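Long-range contacts in MdbA (Actinomyces oris, PDB 4Z7X), which acts as a thiol-disulfide oxidoreductase and probably forms disulfide bonds in exported proteins, in a pathway linked to sortase-mediated pilus assembly: residues I31-L36 / V115-P120; S37-T42 / G178-L183. One frame throughout, in Å; residues are numbered along the deposited sequence.

Contact 1: residues I31-L36 / V115-P120; sequences IPKQVL and VLDEAP. With 3CX ((2S)-3-(cyclohexylamino)-2-hydroxypropane-1-sulfonic acid), chain C.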
ATOM      1  N   ILE A  31       3.071   8.448 -12.862  1.00 11.14           N
ATOM      2  CA  ILE A  31       3.356   7.961 -11.542  1.00 10.63           C
ATOM      3  C   ILE A  31       2.811   8.986 -10.557  1.00 10.20           C
ATOM      4  O   ILE A  31       3.001  10.193 -10.738  1.00 10.79           O
ATOM      5  CB  ILE A  31       4.890   7.749 -11.349  1.00 12.29           C
ATOM      6  CG1 ILE A  31       5.417   6.760 -12.423  1.00 17.05           C
ATOM      7  CG2 ILE A  31       5.217   7.278  -9.922  1.00 11.13           C
ATOM      8  CD1 ILE A  31       6.890   6.454 -12.354  1.00 17.24           C
ATOM      9  N   PRO A  32       2.125   8.523  -9.477  1.00  9.58           N
ATOM     10  CA  PRO A  32       1.577   9.534  -8.556  1.00  9.90           C
ATOM     11  C   PRO A  32       2.646  10.497  -8.024  1.00 10.42           C
ATOM     12  O   PRO A  32       3.797  10.108  -7.800  1.00  9.61           O
ATOM     13  CB  PRO A  32       0.924   8.719  -7.456  1.00 11.36           C
ATOM     14  CG  PRO A  32       0.678   7.379  -8.097  1.00 10.83           C
ATOM     15  CD  PRO A  32       1.831   7.179  -9.033  1.00  9.48           C
ATOM     16  N   LYS A  33       2.238  11.749  -7.815  1.00 10.38           N
ATOM     17  CA  LYS A  33       3.182  12.805  -7.436  1.00 12.08           C
ATOM     18  C   LYS A  33       3.957  12.537  -6.161  1.00 12.38           C
ATOM     19  O   LYS A  33       5.087  12.968  -6.032  1.00 12.67           O
ATOM     20  CB  LYS A  33       2.416  14.127  -7.280  1.00 14.76           C
ATOM     21  CG  LYS A  33       1.826  14.676  -8.570  1.00 19.33           C
ATOM     22  CD  LYS A  33       0.821  15.806  -8.271  1.00 32.04           C
ATOM     23  CE  LYS A  33      -0.532  15.258  -7.778  1.00 39.92           C
ATOM     24  NZ  LYS A  33      -1.548  16.295  -7.405  1.00 40.51           N
ATOM     25  N   GLN A  34       3.340  11.887  -5.191  1.00 10.83           N
ATOM     26  CA  GLN A  34       3.996  11.656  -3.910  0.70 13.50           C
ATOM     27  C   GLN A  34       4.697  10.283  -3.845  1.00 12.69           C
ATOM     28  O   GLN A  34       5.247   9.925  -2.832  1.00 13.84           O
ATOM     29  CB  GLN A  34       3.025  11.876  -2.731  0.70 14.86           C
ATOM     30  CG  GLN A  34       2.468  13.299  -2.636  0.70 15.71           C
ATOM     31  CD  GLN A  34       1.951  13.663  -1.254  0.70 19.82           C
ATOM     32  OE1 GLN A  34       2.733  13.767  -0.303  0.70 27.32           O
ATOM     33  NE2 GLN A  34       0.617  13.901  -1.135  0.70 27.94           N
ATOM     34  N   VAL A  35       4.672   9.515  -4.933  1.00  9.85           N
ATOM     35  CA  VAL A  35       5.338   8.220  -4.986  1.00  9.53           C
ATOM     36  C   VAL A  35       6.840   8.387  -5.187  1.00  9.38           C
ATOM     37  O   VAL A  35       7.316   9.227  -5.934  1.00 10.66           O
ATOM     38  CB  VAL A  35       4.663   7.287  -6.041  1.00 10.58           C
ATOM     39  CG1 VAL A  35       5.596   6.198  -6.536  1.00 11.04           C
ATOM     40  CG2 VAL A  35       3.384   6.662  -5.409  1.00 10.45           C
ATOM     41  N   LEU A  36       7.573   7.513  -4.535  1.00  9.60           N
ATOM     42  CA  LEU A  36       9.024   7.512  -4.559  1.00 11.59           C
ATOM     43  C   LEU A  36       9.573   6.772  -5.777  1.00 11.17           C
ATOM     44  O   LEU A  36       8.834   6.132  -6.529  1.00 11.12           O
ATOM     45  CB  LEU A  36       9.541   6.915  -3.269  1.00 11.55           C
ATOM     46  CG  LEU A  36       9.182   7.645  -1.993  1.00 12.88           C
ATOM     47  CD1 LEU A  36       9.717   6.895  -0.820  1.00 14.01           C
ATOM     48  CD2 LEU A  36       9.732   9.045  -1.972  1.00 18.07           C
ATOM     49  N   VAL A 115      -6.499   8.583  -6.255  1.00  9.13           N
ATOM     50  CA  VAL A 115      -6.669   8.941  -4.861  1.00  8.84           C
ATOM     51  C   VAL A 115      -5.387   9.606  -4.301  1.00  9.42           C
ATOM     52  O   VAL A 115      -5.464  10.623  -3.589  1.00 11.17           O
ATOM     53  CB  VAL A 115      -7.143   7.730  -4.019  1.00  8.40           C
ATOM     54  CG1 VAL A 115      -7.181   8.119  -2.567  1.00 11.81           C
ATOM     55  CG2 VAL A 115      -8.486   7.292  -4.484  1.00  9.63           C
ATOM     56  N   LEU A 116      -4.232   9.006  -4.558  1.00  8.86           N
ATOM     57  CA  LEU A 116      -2.990   9.613  -4.096  1.00 10.46           C
ATOM     58  C   LEU A 116      -2.800  11.028  -4.580  1.00 10.00           C
ATOM     59  O   LEU A 116      -2.342  11.901  -3.843  1.00 12.79           O
ATOM     60  CB  LEU A 116      -1.796   8.769  -4.506  1.00  9.22           C
ATOM     61  CG  LEU A 116      -1.673   7.435  -3.756  1.00 11.33           C
ATOM     62  CD1 LEU A 116      -0.629   6.521  -4.379  1.00 11.87           C
ATOM     63  CD2 LEU A 116      -1.344   7.620  -2.267  1.00 13.13           C
ATOM     64  N   ASP A 117      -3.125  11.251  -5.839  1.00  9.70           N
ATOM     65  CA  ASP A 117      -2.908  12.535  -6.446  1.00 10.11           C
ATOM     66  C   ASP A 117      -3.975  13.572  -6.078  1.00 11.68           C
ATOM     67  O   ASP A 117      -3.657  14.754  -6.021  1.00 14.93           O
ATOM     68  CB  ASP A 117      -2.863  12.412  -7.978  1.00 11.04           C
ATOM     69  CG  ASP A 117      -1.503  11.975  -8.509  1.00 12.45           C
ATOM     70  OD1 ASP A 117      -0.508  11.989  -7.743  1.00 14.34           O
ATOM     71  OD2 ASP A 117      -1.421  11.691  -9.731  1.00 13.77           O
ATOM     72  N   GLU A 118      -5.229  13.149  -5.846  1.00 11.71           N
ATOM     73  CA  GLU A 118      -6.319  14.093  -5.677  0.70 13.83           C
ATOM     74  C   GLU A 118      -7.020  14.061  -4.316  1.00 13.09           C
ATOM     75  O   GLU A 118      -7.712  15.019  -3.946  1.00 16.22           O
ATOM     76  CB  GLU A 118      -7.345  13.884  -6.772  0.70 16.60           C
ATOM     77  CG  GLU A 118      -6.753  14.040  -8.165  0.70 21.12           C
ATOM     78  CD  GLU A 118      -7.658  14.830  -9.079  0.70 28.52           C
ATOM     79  OE1 GLU A 118      -8.889  14.817  -8.867  0.70 35.69           O
ATOM     80  OE2 GLU A 118      -7.137  15.489  -9.989  0.70 39.93           O
ATOM     81  N   ALA A 119      -6.876  12.956  -3.588  1.00 11.62           N
ATOM     82  CA  ALA A 119      -7.523  12.801  -2.279  1.00 11.74           C
ATOM     83  C   ALA A 119      -6.597  12.032  -1.316  1.00 12.89           C
ATOM     84  O   ALA A 119      -6.982  11.005  -0.747  1.00 10.26           O
ATOM     85  CB  ALA A 119      -8.846  12.093  -2.421  1.00 13.50           C
ATOM     86  N   PRO A 120      -5.370  12.522  -1.136  1.00 11.88           N
ATOM     87  CA  PRO A 120      -4.397  11.757  -0.341  1.00 12.00           C
ATOM     88  C   PRO A 120      -4.849  11.518   1.111  1.00 12.96           C
ATOM     89  O   PRO A 120      -4.471  10.515   1.698  1.00 13.13           O
ATOM     90  CB  PRO A 120      -3.124  12.613  -0.407  1.00 13.37           C
ATOM     91  CG  PRO A 120      -3.635  13.994  -0.783  1.00 13.19           C
ATOM     92  CD  PRO A 120      -4.765  13.707  -1.752  1.00 13.39           C
TER
HETATM   93  OAA 3CX C 501       4.330  14.779   8.132  1.00 40.36           O
HETATM   94  OAB 3CX C 501       5.217  12.404   7.927  1.00 30.13           O
HETATM   95  OAC 3CX C 501       3.898  10.935   5.459  1.00 22.90           O
HETATM   96  OAD 3CX C 501       5.924  13.983   6.361  1.00 44.64           O
HETATM   97  CAE 3CX C 501      -0.432   9.789   0.621  1.00 21.52           C
HETATM   98  CAF 3CX C 501       0.825  10.200  -0.098  1.00 22.25           C
HETATM   99  CAG 3CX C 501      -0.828  10.635   1.825  1.00 23.03           C
HETATM  100  CAH 3CX C 501       1.940  10.497   0.906  1.00 23.57           C
HETATM  101  CAI 3CX C 501       0.250  10.968   2.828  1.00 28.73           C
HETATM  102  CAJ 3CX C 501       2.652  12.300   4.001  1.00 21.44           C
HETATM  103  CAK 3CX C 501       3.564  13.279   6.100  1.00 22.78           C
HETATM  104  NAL 3CX C 501       2.788  11.195   3.032  1.00 20.82           N
HETATM  105  CAM 3CX C 501       3.815  12.259   4.979  1.00 22.81           C
HETATM  106  CAN 3CX C 501       1.615  10.517   2.392  1.00 28.64           C
HETATM  107  SAO 3CX C 501       4.808  13.560   7.173  1.00 33.46           S
HETATM  108  O   HOH W   1       0.828  11.906 -11.275  1.00 17.43           O
HETATM  109  O   HOH W   2       0.429  11.507  -5.199  1.00 13.78           O
HETATM  110  O   HOH W   3      -0.947  14.063  -3.475  1.00 29.66           O

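Contact 2: residues S37-T42 / G178-L183; sequences SDASWT and GKWVKL. With 3CX ((2S)-3-(cyclohexylamino)-2-hydroxypropane-1-sulfonic acid), chain C.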
ATOM      1  N   SER A  37      10.895   6.830  -5.943  1.00 11.94           N
ATOM      2  CA  SER A  37      11.546   6.313  -7.133  0.60 12.66           C
ATOM      3  C   SER A  37      11.468   4.793  -7.236  1.00 12.81           C
ATOM      4  O   SER A  37      11.733   4.228  -8.297  1.00 13.55           O
ATOM      5  CB  SER A  37      13.008   6.760  -7.166  0.60 15.88           C
ATOM      6  OG  SER A  37      13.720   6.273  -6.049  0.60 16.75           O
ATOM      7  N   ASP A  38      11.099   4.137  -6.121  1.00 11.96           N
ATOM      8  CA  ASP A  38      10.903   2.668  -6.113  1.00 11.54           C
ATOM      9  C   ASP A  38       9.444   2.252  -6.132  1.00 12.15           C
ATOM     10  O   ASP A  38       9.128   1.110  -5.854  1.00 12.83           O
ATOM     11  CB  ASP A  38      11.637   2.009  -4.953  1.00 13.65           C
ATOM     12  CG  ASP A  38      11.032   2.339  -3.614  1.00 12.82           C
ATOM     13  OD1 ASP A  38      10.159   3.263  -3.582  1.00 12.62           O
ATOM     14  OD2 ASP A  38      11.449   1.715  -2.597  1.00 16.78           O
ATOM     15  N   ALA A  39       8.566   3.184  -6.488  1.00 10.59           N
ATOM     16  CA  ALA A  39       7.119   2.984  -6.558  1.00  9.99           C
ATOM     17  C   ALA A  39       6.372   3.018  -5.217  1.00  8.71           C
ATOM     18  O   ALA A  39       5.158   2.923  -5.215  1.00  9.58           O
ATOM     19  CB  ALA A  39       6.741   1.732  -7.350  1.00 12.45           C
ATOM     20  N   SER A  40       7.099   3.199  -4.109  1.00  8.69           N
ATOM     21  CA  SER A  40       6.461   3.151  -2.802  1.00  9.11           C
ATOM     22  C   SER A  40       5.863   4.517  -2.452  1.00  8.72           C
ATOM     23  O   SER A  40       6.206   5.566  -3.046  1.00  9.60           O
ATOM     24  CB  SER A  40       7.446   2.722  -1.686  1.00  9.81           C
ATOM     25  OG  SER A  40       8.541   3.630  -1.506  1.00 11.32           O
ATOM     26  N   TRP A  41       5.000   4.513  -1.442  1.00  9.11           N
ATOM     27  CA  TRP A  41       4.565   5.743  -0.808  1.00 10.21           C
ATOM     28  C   TRP A  41       4.561   5.560   0.683  1.00  9.08           C
ATOM     29  O   TRP A  41       4.492   4.429   1.166  1.00  9.36           O
ATOM     30  CB  TRP A  41       3.236   6.244  -1.329  1.00 10.60           C
ATOM     31  CG  TRP A  41       2.019   5.542  -0.926  1.00 11.21           C
ATOM     32  CD1 TRP A  41       1.149   5.968   0.021  1.00 10.83           C
ATOM     33  CD2 TRP A  41       1.426   4.351  -1.507  1.00 10.41           C
ATOM     34  NE1 TRP A  41       0.065   5.138   0.071  1.00 11.88           N
ATOM     35  CE2 TRP A  41       0.216   4.133  -0.845  1.00 11.22           C
ATOM     36  CE3 TRP A  41       1.828   3.430  -2.475  1.00  9.91           C
ATOM     37  CZ2 TRP A  41      -0.622   3.067  -1.159  1.00 11.97           C
ATOM     38  CZ3 TRP A  41       1.005   2.359  -2.782  1.00 11.98           C
ATOM     39  CH2 TRP A  41      -0.208   2.193  -2.134  1.00 12.88           C
ATOM     40  N   THR A  42       4.618   6.669   1.419  1.00  9.72           N
ATOM     41  CA  THR A  42       4.894   6.582   2.840  1.00  9.94           C
ATOM     42  C   THR A  42       4.017   7.468   3.694  1.00 11.29           C
ATOM     43  O   THR A  42       3.485   8.462   3.209  1.00 13.19           O
ATOM     44  CB  THR A  42       6.373   6.896   3.193  1.00 13.19           C
ATOM     45  OG1 THR A  42       6.638   8.284   2.991  1.00 16.06           O
ATOM     46  CG2 THR A  42       7.331   6.084   2.329  1.00 13.25           C
ATOM     47  N   GLY A 178      -0.022   3.244 -15.667  1.00 10.08           N
ATOM     48  CA  GLY A 178       0.701   2.042 -16.083  1.00 10.78           C
ATOM     49  C   GLY A 178       2.164   2.090 -15.803  1.00 11.43           C
ATOM     50  O   GLY A 178       2.754   1.065 -15.543  1.00 12.46           O
ATOM     51  N   LYS A 179       2.766   3.284 -15.875  1.00 11.03           N
ATOM     52  CA  LYS A 179       4.190   3.407 -15.538  1.00 11.37           C
ATOM     53  C   LYS A 179       4.472   3.089 -14.079  1.00 11.72           C
ATOM     54  O   LYS A 179       5.527   2.535 -13.722  1.00 12.34           O
ATOM     55  CB  LYS A 179       4.743   4.811 -15.838  1.00 13.34           C
ATOM     56  CG  LYS A 179       4.939   5.067 -17.316  1.00 15.13           C
ATOM     57  CD  LYS A 179       5.383   6.515 -17.575  1.00 15.50           C
ATOM     58  CE  LYS A 179       6.658   6.926 -16.864  1.00 17.07           C
ATOM     59  NZ  LYS A 179       6.978   8.359 -17.192  1.00 16.19           N
ATOM     60  N   TRP A 180       3.520   3.410 -13.234  1.00 11.70           N
ATOM     61  CA  TRP A 180       3.679   3.120 -11.807  1.00 11.11           C
ATOM     62  C   TRP A 180       3.640   1.619 -11.562  1.00 11.57           C
ATOM     63  O   TRP A 180       4.424   1.079 -10.793  1.00 11.39           O
ATOM     64  CB  TRP A 180       2.548   3.788 -11.020  1.00 10.87           C
ATOM     65  CG  TRP A 180       2.638   3.653  -9.533  1.00  9.82           C
ATOM     66  CD1 TRP A 180       3.751   3.519  -8.787  1.00 10.29           C
ATOM     67  CD2 TRP A 180       1.542   3.641  -8.629  1.00 10.07           C
ATOM     68  NE1 TRP A 180       3.427   3.452  -7.443  1.00  9.05           N
ATOM     69  CE2 TRP A 180       2.069   3.541  -7.326  1.00  9.37           C
ATOM     70  CE3 TRP A 180       0.165   3.753  -8.781  1.00 10.21           C
ATOM     71  CZ2 TRP A 180       1.271   3.484  -6.200  1.00 10.04           C
ATOM     72  CZ3 TRP A 180      -0.633   3.689  -7.658  1.00  8.95           C
ATOM     73  CH2 TRP A 180      -0.086   3.591  -6.389  1.00  9.15           C
ATOM     74  N   VAL A 181       2.700   0.942 -12.203  1.00 10.37           N
ATOM     75  CA  VAL A 181       2.591  -0.520 -12.115  1.00 11.91           C
ATOM     76  C   VAL A 181       3.916  -1.163 -12.572  1.00 13.45           C
ATOM     77  O   VAL A 181       4.489  -2.009 -11.887  1.00 14.20           O
ATOM     78  CB  VAL A 181       1.410  -1.025 -12.959  1.00 13.37           C
ATOM     79  CG1 VAL A 181       1.335  -2.529 -12.974  1.00 16.31           C
ATOM     80  CG2 VAL A 181       0.101  -0.407 -12.483  1.00 12.85           C
ATOM     81  N   LYS A 182       4.431  -0.703 -13.719  1.00 13.59           N
ATOM     82  CA  LYS A 182       5.678  -1.230 -14.229  0.60 13.34           C
ATOM     83  C   LYS A 182       6.843  -0.989 -13.222  1.00 13.93           C
ATOM     84  O   LYS A 182       7.686  -1.868 -12.998  1.00 15.65           O
ATOM     85  CB  LYS A 182       5.969  -0.633 -15.624  0.60 14.88           C
ATOM     86  CG  LYS A 182       5.052  -1.214 -16.703  0.60 19.52           C
ATOM     87  CD  LYS A 182       5.325  -0.774 -18.157  0.60 26.87           C
ATOM     88  CE  LYS A 182       4.417   0.354 -18.670  0.60 34.06           C
ATOM     89  NZ  LYS A 182       3.133  -0.088 -19.314  0.60 32.37           N
ATOM     90  N   LEU A 183       6.882   0.180 -12.616  1.00 12.46           N
ATOM     91  CA  LEU A 183       7.969   0.516 -11.697  1.00 12.70           C
ATOM     92  C   LEU A 183       7.907  -0.365 -10.449  1.00 12.16           C
ATOM     93  O   LEU A 183       8.949  -0.790  -9.923  1.00 12.25           O
ATOM     94  CB  LEU A 183       7.904   1.995 -11.306  1.00 12.05           C
ATOM     95  CG  LEU A 183       9.015   2.515 -10.419  1.00 13.54           C
ATOM     96  CD1 LEU A 183      10.385   2.434 -11.092  1.00 16.52           C
ATOM     97  CD2 LEU A 183       8.734   3.975 -10.074  1.00 13.39           C
TER
HETATM   98  OAA 3CX C 501       4.330  14.779   8.132  1.00 40.36           O
HETATM   99  OAB 3CX C 501       5.217  12.404   7.927  1.00 30.13           O
HETATM  100  OAC 3CX C 501       3.898  10.935   5.459  1.00 22.90           O
HETATM  101  OAD 3CX C 501       5.924  13.983   6.361  1.00 44.64           O
HETATM  102  CAE 3CX C 501      -0.432   9.789   0.621  1.00 21.52           C
HETATM  103  CAF 3CX C 501       0.825  10.200  -0.098  1.00 22.25           C
HETATM  104  CAG 3CX C 501      -0.828  10.635   1.825  1.00 23.03           C
HETATM  105  CAH 3CX C 501       1.940  10.497   0.906  1.00 23.57           C
HETATM  106  CAI 3CX C 501       0.250  10.968   2.828  1.00 28.73           C
HETATM  107  CAJ 3CX C 501       2.652  12.300   4.001  1.00 21.44           C
HETATM  108  CAK 3CX C 501       3.564  13.279   6.100  1.00 22.78           C
HETATM  109  NAL 3CX C 501       2.788  11.195   3.032  1.00 20.82           N
HETATM  110  CAM 3CX C 501       3.815  12.259   4.979  1.00 22.81           C
HETATM  111  CAN 3CX C 501       1.615  10.517   2.392  1.00 28.64           C
HETATM  112  SAO 3CX C 501       4.808  13.560   7.173  1.00 33.46           S

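Contact 1: residues I31-L36 / V115-P120
The D117 carboxylate is sandwiched between K33, whose CE lies over one face 3.5 Å from D117 CG, and P32, whose CB sits on the opposite face 3.6 Å from OD1. At the edge, K33 N donates to the syn lone pair of D117 OD1 (2.8 Å, 163°). Two waters reach the carboxylate: one joins OD1 to Q34 N, the other joins OD2 to I31 O, and Y177 OH also bonds OD2. The Q34 amide lays a face on the cyclohexyl ring of the bound sulfonic acid, CD 3.8 Å from CAF, while a water links NE2 to L116 O. P32 to V35 form a type I beta turn, set against the last turn of helix 103-118 in this thioredoxin-family protein. Bent at chi3 (-77°), K33 swings NZ back to the backbone D117 O, 3.0 Å away; its positive charge there probably suits the negative end of the helix dipole. An alanine at D117 removes the carboxylate, which would probably leave K33 N and Y177 OH without their mate and the turn less firmly tied to the helix. Beneath this polar layer P32 CB meets L116 CB at 4.0 Å, and L116 CD2 reaches the ligand's CAE.

Contact 2: residues S37-T42 / G178-L183
W180 is the first residue of segment 178-183, the start of helix 178-190, to meet the other segment, and it does so with one edge of its indole. CG stands anti to the backbone N (chi1 -176°), which carries the ring away from the helix to A39 and W41. Its NE1 donates to A39 O at 2.9 Å in an almost straight bond (171°), with the oxygen close to the indole plane, so the bond helps set how the ring is turned. Farther round the same edge, W180 CZ2 touches W41 CZ3 at 3.6 Å; the six-membered rings are inclined by 62° in an oblique pairing. W41 NE1 bonds Y43 OH. One turn on, L183 packs its CG 3.9 Å from A39 CB and sets CD2 3.5 Å from S37 O; A39 CB thus touches both the leucine and the indole, which meet it from directions roughly at right angles. A39 itself has a left-handed backbone, just inside an Asx turn: the syn lone pair of D38 OD1 takes the S40 OG hydroxyl, while S40 N comes to the same oxygen from above the carboxylate plane. The other oxygen, D38 OD2, makes a salt bridge with R191. The loop thus enters strand 41-43, an outer strand of the thioredoxin-type sheet, whose W41 pairs by backbone with L94 of strand 91-96. Helix 178-190 lies beside this entry, and W180 also packs on M109, M112 and L116 of helix 103-118.

In the fold
Both contacts fasten one continuous piece of chain, residues 31-42, to helices from the later sequence: contact 1 to the end of helix 103-118, contact 2 to the start of helix 178-190. Contact 1 is partly buried, and its chemistry is polar, as suits a place near the surface, with charged groups, a helix end and bridging waters above the apolar pairs of P32, V35 and L116. Contact 2 is buried, and apart from one indole N-H bond it joins its segments by apolar packing. They meet directly: W180 CH2 lies 3.6 Å from L116 CD1, and P32 and V35 also pack on that indole. Both reach the bound sulfonic acid, whose pocket takes Q34, L116 and P120 from contact 1 and T42 from contact 2.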